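Local coordinates for conjugal transfer protein TRWB (PDB 1E9R) that couples DNA processing to export in bacterial conjugation, probably as a hexameric, ring-forming P-loop ATPase that drives the DNA toward the recipient cell, at residues 288-297 with 320-329; 229-237 with 265-274. All blocks are in the same frame, centred on the assembly; numbering follows the deposited sequence.

Following the chain, helix 231-236 comes first, then strand 243-247 and helix 252-269. Interaction 2 closes this first loop when the far end of the long helix and the turn after it return to helix 231-236. Strand 281-285 of the central sheet leads into loop 288-297; helix 297-303 and strand 309-315 follow before helix 318-325 and the start of helix 327-334 close interaction 1. The two loops follow in series, neither nested nor crossed, with centres about 22 Å apart. They meet where S296 OG lies 3.0 Å from T268 OG1, a probable hydrogen bond joining loop 288-297 to helix 252-269. Both contacts also touch the second subunit.

Interaction 1: residues 288-297 with 320-329; sequences LASLEKLASL and QLDDVYGVKE
With CG anti to its own N (chi1 179°) and the chain extended to NZ, K293 runs past the Y325 ring, whose CG is anti to the carbonyl carbon (chi1 -72°). K293 CA sits over one ring face, toward the rim, in a CH-pi contact 4.1 Å from the centroid, and K293 CG touches Y325 CD2 at 3.5 Å. The amine at the tip grips the end of helix 318-325. NZ donates to Y325 O at 3.1 Å from above the carbonyl plane, and also to a water held by V324 O. K293 NZ also makes a salt bridge with E329 OE1 at 3.2 Å, in the first turn of helix 327-334, though its hydrogen bond is weak. G326, with positive phi, makes the break between the two helices, and K293 thus ties both to the loop.

The phenol oxygen bonds the next residue of the loop. L294 N donates to Y325 OH at 3.2 Å, and a water joins that hydroxyl to L288 O and E292 O, so the tyrosine oxygen holds the loop backbone once directly and twice through the water. L294 CB and CG, each 3.6 Å from Y325 OH, pack about it. Farther back along the helix, V324 CG2 touches A289 O, while A289 CB lies against the Q320 amide, 3.7 Å from CD. The E292 carboxylate turns elsewhere, to K217. K328 pairs with D322 of the second subunit, placing this helix pair at a subunit boundary. The contact belongs to the P-loop NTPase fold: the loop leaving strand 281-285 is bound to the helices that follow the neighbouring parallel strand 309-315.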
loop_
_atom_site.group_PDB
_atom_site.type_symbol
_atom_site.label_atom_id
_atom_site.label_comp_id
_atom_site.label_asym_id
_atom_site.label_seq_id
_atom_site.Cartn_x
_atom_site.Cartn_y
_atom_site.Cartn_z
ATOM N N LEU B 288 -7.829 19.837 16.688
ATOM C CA LEU B 288 -7.906 19.923 15.236
ATOM C C LEU B 288 -8.496 18.673 14.557
ATOM O O LEU B 288 -9.269 18.788 13.593
ATOM C CB LEU B 288 -6.507 20.222 14.697
ATOM C CG LEU B 288 -6.303 20.607 13.240
ATOM C CD1 LEU B 288 -7.157 21.780 12.877
ATOM C CD2 LEU B 288 -4.847 20.951 13.043
ATOM N N ALA B 289 -8.153 17.492 15.074
ATOM C CA ALA B 289 -8.627 16.227 14.511
ATOM C C ALA B 289 -10.051 15.794 14.913
ATOM O O ALA B 289 -10.512 14.736 14.495
ATOM C CB ALA B 289 -7.631 15.115 14.838
ATOM N N SER B 290 -10.740 16.604 15.715
ATOM C CA SER B 290 -12.110 16.301 16.137
ATOM C C SER B 290 -13.111 16.901 15.177
ATOM O O SER B 290 -14.280 16.511 15.163
ATOM C CB SER B 290 -12.398 16.843 17.532
ATOM O OG SER B 290 -11.848 15.981 18.505
ATOM N N LEU B 291 -12.650 17.869 14.394
ATOM C CA LEU B 291 -13.496 18.512 13.409
ATOM C C LEU B 291 -13.431 17.661 12.147
ATOM O O LEU B 291 -12.639 16.727 12.078
ATOM C CB LEU B 291 -12.981 19.923 13.110
ATOM C CG LEU B 291 -12.965 20.952 14.249
ATOM C CD1 LEU B 291 -12.412 22.258 13.735
ATOM C CD2 LEU B 291 -14.360 21.165 14.788
ATOM N N GLU B 292 -14.271 17.955 11.161
ATOM C CA GLU B 292 -14.226 17.195 9.916
ATOM C C GLU B 292 -13.052 17.711 9.082
ATOM O O GLU B 292 -12.331 18.632 9.501
ATOM C CB GLU B 292 -15.532 17.351 9.118
ATOM C CG GLU B 292 -16.770 16.796 9.812
ATOM C CD GLU B 292 -17.679 15.991 8.881
ATOM O OE1 GLU B 292 -17.250 15.648 7.757
ATOM O OE2 GLU B 292 -18.826 15.687 9.283
ATOM N N LYS B 293 -12.846 17.115 7.910
ATOM C CA LYS B 293 -11.774 17.556 7.035
ATOM C C LYS B 293 -12.218 18.892 6.436
ATOM O O LYS B 293 -12.961 18.924 5.453
ATOM C CB LYS B 293 -11.552 16.517 5.943
ATOM C CG LYS B 293 -10.476 16.875 4.951
ATOM C CD LYS B 293 -10.199 15.718 4.022
ATOM C CE LYS B 293 -9.115 16.071 3.019
ATOM N NZ LYS B 293 -8.695 14.855 2.265
ATOM N N LEU B 294 -11.775 19.992 7.041
ATOM C CA LEU B 294 -12.150 21.331 6.587
ATOM C C LEU B 294 -11.620 21.694 5.206
ATOM O O LEU B 294 -10.473 21.417 4.872
ATOM C CB LEU B 294 -11.699 22.372 7.614
ATOM C CG LEU B 294 -12.173 22.077 9.037
ATOM C CD1 LEU B 294 -11.718 23.186 9.961
ATOM C CD2 LEU B 294 -13.683 21.959 9.071
ATOM N N ALA B 295 -12.468 22.332 4.412
ATOM C CA ALA B 295 -12.110 22.718 3.061
ATOM C C ALA B 295 -11.294 24.001 2.963
ATOM O O ALA B 295 -10.506 24.165 2.026
ATOM C CB ALA B 295 -13.376 22.854 2.225
ATOM N N SER B 296 -11.458 24.904 3.928
ATOM C CA SER B 296 -10.771 26.194 3.879
ATOM C C SER B 296 -9.711 26.450 4.923
ATOM O O SER B 296 -9.038 27.471 4.863
ATOM C CB SER B 296 -11.800 27.321 3.968
ATOM O OG SER B 296 -12.911 27.033 3.142
ATOM N N LEU B 297 -9.567 25.555 5.887
ATOM C CA LEU B 297 -8.561 25.753 6.928
ATOM C C LEU B 297 -7.174 26.007 6.333
ATOM O O LEU B 297 -6.492 26.951 6.727
ATOM C CB LEU B 297 -8.484 24.530 7.838
ATOM C CG LEU B 297 -8.116 24.762 9.303
ATOM C CD1 LEU B 297 -7.490 23.494 9.845
ATOM C CD2 LEU B 297 -7.166 25.939 9.455
ATOM N N GLN B 320 -4.511 10.561 14.363
ATOM C CA GLN B 320 -5.925 10.834 14.170
ATOM C C GLN B 320 -6.111 11.846 13.066
ATOM O O GLN B 320 -7.078 11.766 12.313
ATOM C CB GLN B 320 -6.546 11.375 15.447
ATOM C CG GLN B 320 -8.052 11.362 15.430
ATOM C CD GLN B 320 -8.652 12.025 16.664
ATOM O OE1 GLN B 320 -7.973 12.217 17.695
ATOM N NE2 GLN B 320 -9.938 12.374 16.575
ATOM N N LEU B 321 -5.187 12.799 12.973
ATOM C CA LEU B 321 -5.245 13.829 11.937
ATOM C C LEU B 321 -5.023 13.199 10.557
ATOM O O LEU B 321 -5.612 13.630 9.555
ATOM C CB LEU B 321 -4.178 14.887 12.189
ATOM C CG LEU B 321 -4.288 16.113 11.287
ATOM C CD1 LEU B 321 -5.594 16.851 11.598
ATOM C CD2 LEU B 321 -3.062 17.015 11.491
ATOM N N ASP B 322 -4.157 12.187 10.509
ATOM C CA ASP B 322 -3.873 11.502 9.254
ATOM C C ASP B 322 -5.139 10.814 8.830
ATOM O O ASP B 322 -5.461 10.758 7.649
ATOM C CB ASP B 322 -2.773 10.446 9.415
ATOM C CG ASP B 322 -1.385 11.054 9.559
ATOM O OD1 ASP B 322 -1.186 12.202 9.111
ATOM O OD2 ASP B 322 -0.486 10.374 10.107
ATOM N N ASP B 323 -5.869 10.294 9.807
ATOM C CA ASP B 323 -7.108 9.598 9.523
ATOM C C ASP B 323 -8.189 10.522 8.959
ATOM O O ASP B 323 -8.961 10.128 8.092
ATOM C CB ASP B 323 -7.608 8.909 10.788
ATOM C CG ASP B 323 -8.362 7.646 10.487
ATOM O OD1 ASP B 323 -7.800 6.786 9.777
ATOM O OD2 ASP B 323 -9.507 7.507 10.955
ATOM N N VAL B 324 -8.238 11.756 9.445
ATOM C CA VAL B 324 -9.233 12.723 8.979
ATOM C C VAL B 324 -8.888 13.362 7.624
ATOM O O VAL B 324 -9.723 13.410 6.721
ATOM C CB VAL B 324 -9.431 13.862 10.037
ATOM C CG1 VAL B 324 -10.439 14.898 9.541
ATOM C CG2 VAL B 324 -9.894 13.262 11.346
ATOM N N TYR B 325 -7.654 13.841 7.491
ATOM C CA TYR B 325 -7.211 14.513 6.278
ATOM C C TYR B 325 -6.460 13.636 5.303
ATOM O O TYR B 325 -6.323 13.978 4.120
ATOM C CB TYR B 325 -6.314 15.700 6.635
ATOM C CG TYR B 325 -7.041 16.864 7.240
ATOM C CD1 TYR B 325 -7.366 16.883 8.597
ATOM C CD2 TYR B 325 -7.440 17.942 6.447
ATOM C CE1 TYR B 325 -8.073 17.947 9.146
ATOM C CE2 TYR B 325 -8.153 19.012 6.989
ATOM C CZ TYR B 325 -8.463 19.005 8.335
ATOM O OH TYR B 325 -9.178 20.054 8.864
ATOM N N GLY B 326 -5.967 12.508 5.792
ATOM C CA GLY B 326 -5.182 11.641 4.936
ATOM C C GLY B 326 -3.753 12.019 5.244
ATOM O O GLY B 326 -3.490 13.156 5.629
ATOM N N VAL B 327 -2.825 11.092 5.081
ATOM C CA VAL B 327 -1.438 11.377 5.407
ATOM C C VAL B 327 -0.795 12.595 4.716
ATOM O O VAL B 327 -0.182 13.425 5.377
ATOM C CB VAL B 327 -0.580 10.115 5.171
ATOM C CG1 VAL B 327 0.867 10.395 5.501
ATOM C CG2 VAL B 327 -1.105 8.982 6.046
ATOM N N LYS B 328 -0.941 12.716 3.402
ATOM C CA LYS B 328 -0.330 13.830 2.680
ATOM C C LYS B 328 -0.852 15.178 3.129
ATOM O O LYS B 328 -0.096 16.055 3.542
ATOM C CB LYS B 328 -0.564 13.701 1.166
ATOM C CG LYS B 328 0.054 12.476 0.505
ATOM C CD LYS B 328 1.556 12.476 0.637
ATOM C CE LYS B 328 2.166 11.298 -0.090
ATOM N NZ LYS B 328 3.635 11.259 0.130
ATOM N N GLU B 329 -2.160 15.339 3.043
ATOM C CA GLU B 329 -2.784 16.593 3.396
ATOM C C GLU B 329 -2.615 16.956 4.869
ATOM O O GLU B 329 -2.547 18.132 5.220
ATOM C CB GLU B 329 -4.249 16.520 3.002
ATOM C CG GLU B 329 -4.973 17.831 3.082
ATOM C CD GLU B 329 -6.234 17.846 2.236
ATOM O OE1 GLU B 329 -6.404 16.939 1.378
ATOM O OE2 GLU B 329 -7.045 18.779 2.429
HETATM O O HOH W 1 -10.310 19.448 11.139
HETATM O O HOH W 2 -9.011 12.513 3.940
HETATM O O HOH W 3 -9.546 19.738 2.875
#

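Interaction 2: residues 229-237 with 265-274; sequences FSIRSWLED and VVCTSILSLP
From I231 against V265 to E236 against L273, helix 231-236 packs on the end of helix 252-269 and the turn after it, a contact of the P-loop NTPase alpha/beta fold in which the longer helix follows sheet strand 243-247. The short axes cross at -58° and approach to 10.0 Å. S230 caps the first helix, its OG accepting from S233 N. I231 lays its two branches against two valines: CD1 meets V265 CG1 at 3.8 Å, and CG2 meets V266 CG2 at about a right angle between the side chains.

R232 passes S269 with its aliphatic part, CG lying 3.3 Å from S269 OG, and a bend at chi3 (71°) carries the guanidinium on, bringing NH2 to within 3.8 Å of S272 CB. Its NH1 is held by D126 and by the backbone O of E120. A leucine in place of R232 would probably cost D126 this charged mate and the E120 carbonyl this donor, and lose the contact of NH2 with S272 CB. S272 OG itself turns to D250 of the second subunit.

One turn later, L235 fills the middle of the interface. Its CD1 touches S269 CB and I270 CG2, while its CB meets L273 CD2 at 3.9 Å. E236 follows with CG against that same methyl, 3.4 Å away, and its OE1 goes to R122. Across from R232, S269 OG, also bonded to Y130 OH of helix 126-134, bonds back to V265 O at 2.8 Å; S269 N reaches the same oxygen from the opposite face of its carbonyl plane.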
loop_
_atom_site.group_PDB
_atom_site.type_symbol
_atom_site.label_atom_id
_atom_site.label_comp_id
_atom_site.label_asym_id
_atom_site.label_seq_id
_atom_site.Cartn_x
_atom_site.Cartn_y
_atom_site.Cartn_z
ATOM N N PHE B 229 -28.173 36.353 12.349
ATOM C CA PHE B 229 -26.767 36.541 12.655
ATOM C C PHE B 229 -25.887 36.052 11.510
ATOM O O PHE B 229 -26.075 34.945 11.005
ATOM C CB PHE B 229 -26.382 35.801 13.928
ATOM C CG PHE B 229 -24.927 35.911 14.257
ATOM C CD1 PHE B 229 -24.376 37.136 14.612
ATOM C CD2 PHE B 229 -24.090 34.806 14.164
ATOM C CE1 PHE B 229 -23.007 37.263 14.868
ATOM C CE2 PHE B 229 -22.716 34.926 14.420
ATOM C CZ PHE B 229 -22.177 36.157 14.771
ATOM N N SER B 230 -24.938 36.893 11.098
ATOM C CA SER B 230 -24.011 36.561 10.016
ATOM C C SER B 230 -22.579 36.609 10.519
ATOM O O SER B 230 -22.117 37.648 10.988
ATOM C CB SER B 230 -24.155 37.540 8.851
ATOM O OG SER B 230 -23.114 37.356 7.906
ATOM N N ILE B 231 -21.877 35.481 10.425
ATOM C CA ILE B 231 -20.495 35.419 10.868
ATOM C C ILE B 231 -19.651 36.404 10.053
ATOM O O ILE B 231 -18.733 37.019 10.586
ATOM C CB ILE B 231 -19.928 33.994 10.716
ATOM C CG1 ILE B 231 -20.657 33.044 11.670
ATOM C CG2 ILE B 231 -18.434 33.991 11.004
ATOM C CD1 ILE B 231 -20.299 31.587 11.482
ATOM N N ARG B 232 -19.979 36.563 8.770
ATOM C CA ARG B 232 -19.250 37.483 7.898
ATOM C C ARG B 232 -19.391 38.913 8.395
ATOM O O ARG B 232 -18.406 39.650 8.506
ATOM C CB ARG B 232 -19.782 37.409 6.468
ATOM C CG ARG B 232 -19.578 36.078 5.816
ATOM C CD ARG B 232 -19.994 36.106 4.365
ATOM N NE ARG B 232 -19.092 36.888 3.536
ATOM C CZ ARG B 232 -19.180 36.947 2.214
ATOM N NH1 ARG B 232 -20.130 36.269 1.585
ATOM N NH2 ARG B 232 -18.316 37.670 1.515
ATOM N N SER B 233 -20.631 39.304 8.674
ATOM C CA SER B 233 -20.925 40.644 9.165
ATOM C C SER B 233 -20.279 40.843 10.532
ATOM O O SER B 233 -19.760 41.916 10.828
ATOM C CB SER B 233 -22.436 40.846 9.265
ATOM O OG SER B 233 -23.047 40.729 7.992
ATOM N N TRP B 234 -20.313 39.807 11.361
ATOM C CA TRP B 234 -19.711 39.877 12.678
ATOM C C TRP B 234 -18.203 40.157 12.563
ATOM O O TRP B 234 -17.650 40.983 13.293
ATOM C CB TRP B 234 -19.929 38.560 13.416
ATOM C CG TRP B 234 -19.247 38.508 14.741
ATOM C CD1 TRP B 234 -19.644 39.121 15.893
ATOM C CD2 TRP B 234 -18.018 37.833 15.049
ATOM N NE1 TRP B 234 -18.742 38.874 16.900
ATOM C CE2 TRP B 234 -17.734 38.085 16.412
ATOM C CE3 TRP B 234 -17.128 37.041 14.308
ATOM C CZ2 TRP B 234 -16.594 37.571 17.051
ATOM C CZ3 TRP B 234 -15.991 36.530 14.943
ATOM C CH2 TRP B 234 -15.737 36.800 16.302
ATOM N N LEU B 235 -17.534 39.463 11.651
ATOM C CA LEU B 235 -16.100 39.656 11.477
ATOM C C LEU B 235 -15.781 41.086 11.099
ATOM O O LEU B 235 -14.791 41.657 11.554
ATOM C CB LEU B 235 -15.558 38.712 10.403
ATOM C CG LEU B 235 -15.453 37.239 10.804
ATOM C CD1 LEU B 235 -15.060 36.401 9.601
ATOM C CD2 LEU B 235 -14.438 37.091 11.915
ATOM N N GLU B 236 -16.636 41.665 10.271
ATOM C CA GLU B 236 -16.443 43.025 9.804
ATOM C C GLU B 236 -16.771 44.069 10.854
ATOM O O GLU B 236 -16.272 45.186 10.791
ATOM C CB GLU B 236 -17.300 43.266 8.565
ATOM C CG GLU B 236 -17.013 42.290 7.443
ATOM C CD GLU B 236 -17.902 42.509 6.240
ATOM O OE1 GLU B 236 -19.144 42.420 6.402
ATOM O OE2 GLU B 236 -17.357 42.763 5.139
ATOM N N ASP B 237 -17.607 43.711 11.820
ATOM C CA ASP B 237 -17.994 44.654 12.859
ATOM C C ASP B 237 -16.865 44.883 13.847
ATOM O O ASP B 237 -16.565 44.019 14.668
ATOM C CB ASP B 237 -19.228 44.145 13.600
ATOM C CG ASP B 237 -19.722 45.121 14.655
ATOM O OD1 ASP B 237 -19.183 46.252 14.732
ATOM O OD2 ASP B 237 -20.652 44.754 15.404
ATOM N N VAL B 265 -16.614 28.399 7.989
ATOM C CA VAL B 265 -17.197 29.665 7.573
ATOM C C VAL B 265 -16.225 30.766 7.959
ATOM O O VAL B 265 -15.983 31.683 7.180
ATOM C CB VAL B 265 -18.544 29.940 8.261
ATOM C CG1 VAL B 265 -18.993 31.374 7.964
ATOM C CG2 VAL B 265 -19.586 28.952 7.770
ATOM N N VAL B 266 -15.666 30.674 9.164
ATOM C CA VAL B 266 -14.711 31.679 9.618
ATOM C C VAL B 266 -13.480 31.696 8.719
ATOM O O VAL B 266 -13.039 32.757 8.290
ATOM C CB VAL B 266 -14.252 31.430 11.078
ATOM C CG1 VAL B 266 -13.097 32.368 11.433
ATOM C CG2 VAL B 266 -15.406 31.663 12.029
ATOM N N CYS B 267 -12.940 30.521 8.420
ATOM C CA CYS B 267 -11.765 30.425 7.576
ATOM C C CYS B 267 -11.921 30.992 6.163
ATOM O O CYS B 267 -10.995 31.607 5.647
ATOM C CB CYS B 267 -11.306 28.976 7.508
ATOM S SG CYS B 267 -10.736 28.321 9.110
ATOM N N THR B 268 -13.079 30.803 5.534
ATOM C CA THR B 268 -13.278 31.318 4.175
ATOM C C THR B 268 -13.579 32.794 4.182
ATOM O O THR B 268 -13.126 33.541 3.318
ATOM C CB THR B 268 -14.479 30.701 3.448
ATOM O OG1 THR B 268 -14.679 29.362 3.884
ATOM C CG2 THR B 268 -14.233 30.705 1.956
ATOM N N SER B 269 -14.382 33.197 5.154
ATOM C CA SER B 269 -14.817 34.578 5.264
ATOM C C SER B 269 -13.732 35.621 5.487
ATOM O O SER B 269 -13.806 36.701 4.906
ATOM C CB SER B 269 -15.894 34.687 6.345
ATOM O OG SER B 269 -17.058 33.986 5.937
ATOM N N ILE B 270 -12.728 35.317 6.308
ATOM C CA ILE B 270 -11.669 36.293 6.554
ATOM C C ILE B 270 -10.943 36.673 5.266
ATOM O O ILE B 270 -10.394 37.764 5.157
ATOM C CB ILE B 270 -10.627 35.772 7.534
ATOM C CG1 ILE B 270 -9.929 34.565 6.920
ATOM C CG2 ILE B 270 -11.279 35.431 8.871
ATOM C CD1 ILE B 270 -8.627 34.235 7.576
ATOM N N LEU B 271 -10.943 35.767 4.295
ATOM C CA LEU B 271 -10.288 36.002 3.015
ATOM C C LEU B 271 -11.036 37.045 2.211
ATOM O O LEU B 271 -10.542 37.529 1.188
ATOM C CB LEU B 271 -10.227 34.702 2.219
ATOM C CG LEU B 271 -8.974 33.838 2.297
ATOM C CD1 LEU B 271 -8.464 33.759 3.707
ATOM C CD2 LEU B 271 -9.304 32.464 1.746
ATOM N N SER B 272 -12.234 37.378 2.673
ATOM C CA SER B 272 -13.071 38.360 1.996
ATOM C C SER B 272 -13.097 39.689 2.737
ATOM O O SER B 272 -13.645 40.668 2.233
ATOM C CB SER B 272 -14.505 37.835 1.849
ATOM O OG SER B 272 -14.615 36.890 0.804
ATOM N N LEU B 273 -12.513 39.719 3.931
ATOM C CA LEU B 273 -12.485 40.940 4.732
ATOM C C LEU B 273 -11.681 42.042 4.068
ATOM O O LEU B 273 -10.636 41.784 3.467
ATOM C CB LEU B 273 -11.888 40.672 6.113
ATOM C CG LEU B 273 -12.735 39.840 7.066
ATOM C CD1 LEU B 273 -11.992 39.652 8.360
ATOM C CD2 LEU B 273 -14.055 40.530 7.312
ATOM N N PRO B 274 -12.160 43.291 4.168
ATOM C CA PRO B 274 -11.444 44.416 3.564
ATOM C C PRO B 274 -10.089 44.596 4.246
ATOM O O PRO B 274 -9.928 44.295 5.436
ATOM C CB PRO B 274 -12.389 45.592 3.799
ATOM C CG PRO B 274 -13.063 45.223 5.086
ATOM C CD PRO B 274 -13.367 43.756 4.874
#